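Local coordinates for protein clan CA, family C40, NlpC/P60 superfamily cysteine peptidase (Trichomonas vaginalis, PDB 6BIO) that probably cleaves peptide bonds in bacterial peptidoglycan, as a cysteine peptidase of the NlpC/P60 family, at residues K169-L172 with D178-D181. Residues are numbered along the deposited sequence; the frame is centred on the assembly and turned at random.
Sequences KYIL and DTYD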
ATOM      1  N   LYS A 169       0.706 -10.427 -17.968  1.00 10.29           N
ATOM      2  CA  LYS A 169      -0.518 -10.736 -18.706  1.00 10.57           C
ATOM      3  C   LYS A 169      -1.772 -10.196 -18.028  1.00  9.75           C
ATOM      4  O   LYS A 169      -1.891 -10.181 -16.796  1.00 10.13           O
ATOM      5  CB  LYS A 169      -0.646 -12.244 -18.885  1.00 13.50           C
ATOM      6  CG  LYS A 169      -1.757 -12.603 -19.802  1.00 17.72           C
ATOM      7  CD  LYS A 169      -1.697 -14.068 -20.179  1.00 20.81           C
ATOM      8  CE  LYS A 169      -2.987 -14.503 -20.852  1.00 23.14           C
ATOM      9  NZ  LYS A 169      -3.039 -15.977 -21.120  1.00 24.70           N
ATOM     10  N   TYR A 170      -2.705  -9.742 -18.851  1.00  9.43           N
ATOM     11  CA  TYR A 170      -4.024  -9.345 -18.403  1.00  9.65           C
ATOM     12  C   TYR A 170      -4.861 -10.576 -18.095  1.00  9.86           C
ATOM     13  O   TYR A 170      -5.045 -11.443 -18.957  1.00 10.84           O
ATOM     14  CB  TYR A 170      -4.716  -8.544 -19.504  1.00  9.49           C
ATOM     15  CG  TYR A 170      -6.093  -8.061 -19.097  1.00 10.11           C
ATOM     16  CD1 TYR A 170      -7.206  -8.904 -19.132  1.00 12.06           C
ATOM     17  CD2 TYR A 170      -6.284  -6.760 -18.679  1.00 10.58           C
ATOM     18  CE1 TYR A 170      -8.441  -8.461 -18.743  1.00 13.40           C
ATOM     19  CE2 TYR A 170      -7.520  -6.295 -18.299  1.00 11.74           C
ATOM     20  CZ  TYR A 170      -8.604  -7.154 -18.316  1.00 13.03           C
ATOM     21  OH  TYR A 170      -9.852  -6.679 -17.915  1.00 14.56           O
ATOM     22  N   ILE A 171      -5.415 -10.633 -16.885  1.00 10.21           N
ATOM     23  CA  ILE A 171      -6.427 -11.622 -16.534  1.00 10.15           C
ATOM     24  C   ILE A 171      -7.468 -10.903 -15.679  1.00 10.01           C
ATOM     25  O   ILE A 171      -7.131 -10.294 -14.650  1.00  9.87           O
ATOM     26  CB  ILE A 171      -5.845 -12.839 -15.775  1.00 11.70           C
ATOM     27  CG1 ILE A 171      -4.773 -13.557 -16.609  1.00 12.41           C
ATOM     28  CG2 ILE A 171      -6.953 -13.758 -15.336  1.00 13.15           C
ATOM     29  CD1 ILE A 171      -5.252 -14.442 -17.690  1.00 14.51           C
ATOM     30  N   LEU A 172      -8.730 -10.985 -16.091  1.00 10.08           N
ATOM     31  CA  LEU A 172      -9.812 -10.360 -15.357  1.00 10.95           C
ATOM     32  C   LEU A 172      -9.828 -10.872 -13.919  1.00 10.87           C
ATOM     33  O   LEU A 172      -9.769 -12.086 -13.662  1.00 12.13           O
ATOM     34  CB  LEU A 172     -11.157 -10.599 -16.058  1.00 11.79           C
ATOM     35  CG  LEU A 172     -12.369  -9.976 -15.401  1.00 12.31           C
ATOM     36  CD1 LEU A 172     -12.265  -8.527 -15.448  1.00 12.15           C
ATOM     37  CD2 LEU A 172     -13.673 -10.419 -16.088  1.00 12.70           C
ATOM     38  N   ASP A 178       1.681 -12.000 -10.803  1.00 10.08           N
ATOM     39  CA  ASP A 178       2.043 -12.239 -12.192  1.00 10.66           C
ATOM     40  C   ASP A 178       1.019 -11.761 -13.194  1.00 10.19           C
ATOM     41  O   ASP A 178       1.395 -11.496 -14.341  1.00 10.95           O
ATOM     42  CB  ASP A 178       2.218 -13.719 -12.470  1.00 13.09           C
ATOM     43  CG  ASP A 178       3.420 -14.253 -11.789  1.00 16.39           C
ATOM     44  OD1 ASP A 178       4.542 -13.730 -12.040  1.00 18.70           O
ATOM     45  OD2 ASP A 178       3.238 -15.161 -11.000  1.00 18.88           O
ATOM     46  N   THR A 179      -0.259 -11.666 -12.816  1.00  9.44           N
ATOM     47  CA  THR A 179      -1.293 -11.263 -13.758  1.00  9.01           C
ATOM     48  C   THR A 179      -2.182 -10.212 -13.111  1.00  8.38           C
ATOM     49  O   THR A 179      -2.284 -10.135 -11.876  1.00  8.92           O
ATOM     50  CB  THR A 179      -2.133 -12.454 -14.240  1.00  9.88           C
ATOM     51  OG1 THR A 179      -2.866 -13.023 -13.142  1.00 10.89           O
ATOM     52  CG2 THR A 179      -1.271 -13.507 -14.929  1.00 10.25           C
ATOM     53  N   TYR A 180      -2.804  -9.372 -13.948  1.00  7.77           N
ATOM     54  CA  TYR A 180      -3.504  -8.191 -13.471  1.00  7.27           C
ATOM     55  C   TYR A 180      -4.653  -7.858 -14.395  1.00  7.45           C
ATOM     56  O   TYR A 180      -4.577  -8.080 -15.601  1.00  8.61           O
ATOM     57  CB  TYR A 180      -2.586  -6.957 -13.484  1.00  7.87           C
ATOM     58  CG  TYR A 180      -1.551  -6.983 -12.383  1.00  7.38           C
ATOM     59  CD1 TYR A 180      -1.854  -6.515 -11.139  1.00  7.30           C
ATOM     60  CD2 TYR A 180      -0.291  -7.538 -12.589  1.00  7.84           C
ATOM     61  CE1 TYR A 180      -0.946  -6.554 -10.125  1.00  8.17           C
ATOM     62  CE2 TYR A 180       0.634  -7.623 -11.584  1.00  8.16           C
ATOM     63  CZ  TYR A 180       0.299  -7.125 -10.338  1.00  8.24           C
ATOM     64  OH  TYR A 180       1.193  -7.214  -9.292  1.00  9.06           O
ATOM     65  N   ASP A 181      -5.700  -7.242 -13.816  1.00  7.52           N
ATOM     66  CA  ASP A 181      -6.598  -6.430 -14.624  1.00  7.74           C
ATOM     67  C   ASP A 181      -6.317  -4.963 -14.331  1.00  6.97           C
ATOM     68  O   ASP A 181      -5.404  -4.612 -13.589  1.00  7.11           O
ATOM     69  CB  ASP A 181      -8.070  -6.836 -14.473  1.00  7.59           C
ATOM     70  CG  ASP A 181      -8.668  -6.551 -13.121  1.00  9.14           C
ATOM     71  OD1 ASP A 181      -8.114  -5.763 -12.363  1.00  8.23           O
ATOM     72  OD2 ASP A 181      -9.728  -7.164 -12.838  1.00 11.93           O
TER
HETATM   73  O   HOH W   1       2.226 -12.528 -16.621  1.00 13.39           O
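With CG of Y170 anti to the backbone N (chi1 -179°), the Y170 ring lies alongside CA and CB of D181. CE2 of Y170 comes to 3.8 Å from CA of D181, and OH of Y170 lies 3.9 Å from CB of D181. The ring and carboxylate planes are 47° apart, but the ring meets CA and CB of D181. I171 keeps CG1 beside its own backbone N, which places CG1 of I171 3.7 Å from CB of T179.

The backbones form a short parallel pairing. Y180 gives both its N and its O to segment 169-172, on the two sides of Y170 along the chain. N of Y180 donates to O of K169 at 3.1 Å. O of Y180 accepts from N of I171 at 3.0 Å. O of Y180 also receives a CA-H...O contact from CA of Y170 at 3.1 Å. A water extends the pairing by accepting from N of K169 and donating to O of D178.

D181 is the N-cap of helix 182-191, where NlpC/P60 peptidases typically carry their catalytic cysteine. OD1 of D181 bonds to N of G184 and forms a salt bridge to R199, while OD2 takes N of G173. The two carboxylate oxygens thus join helix start, R199 and loop, and probably help to position that start.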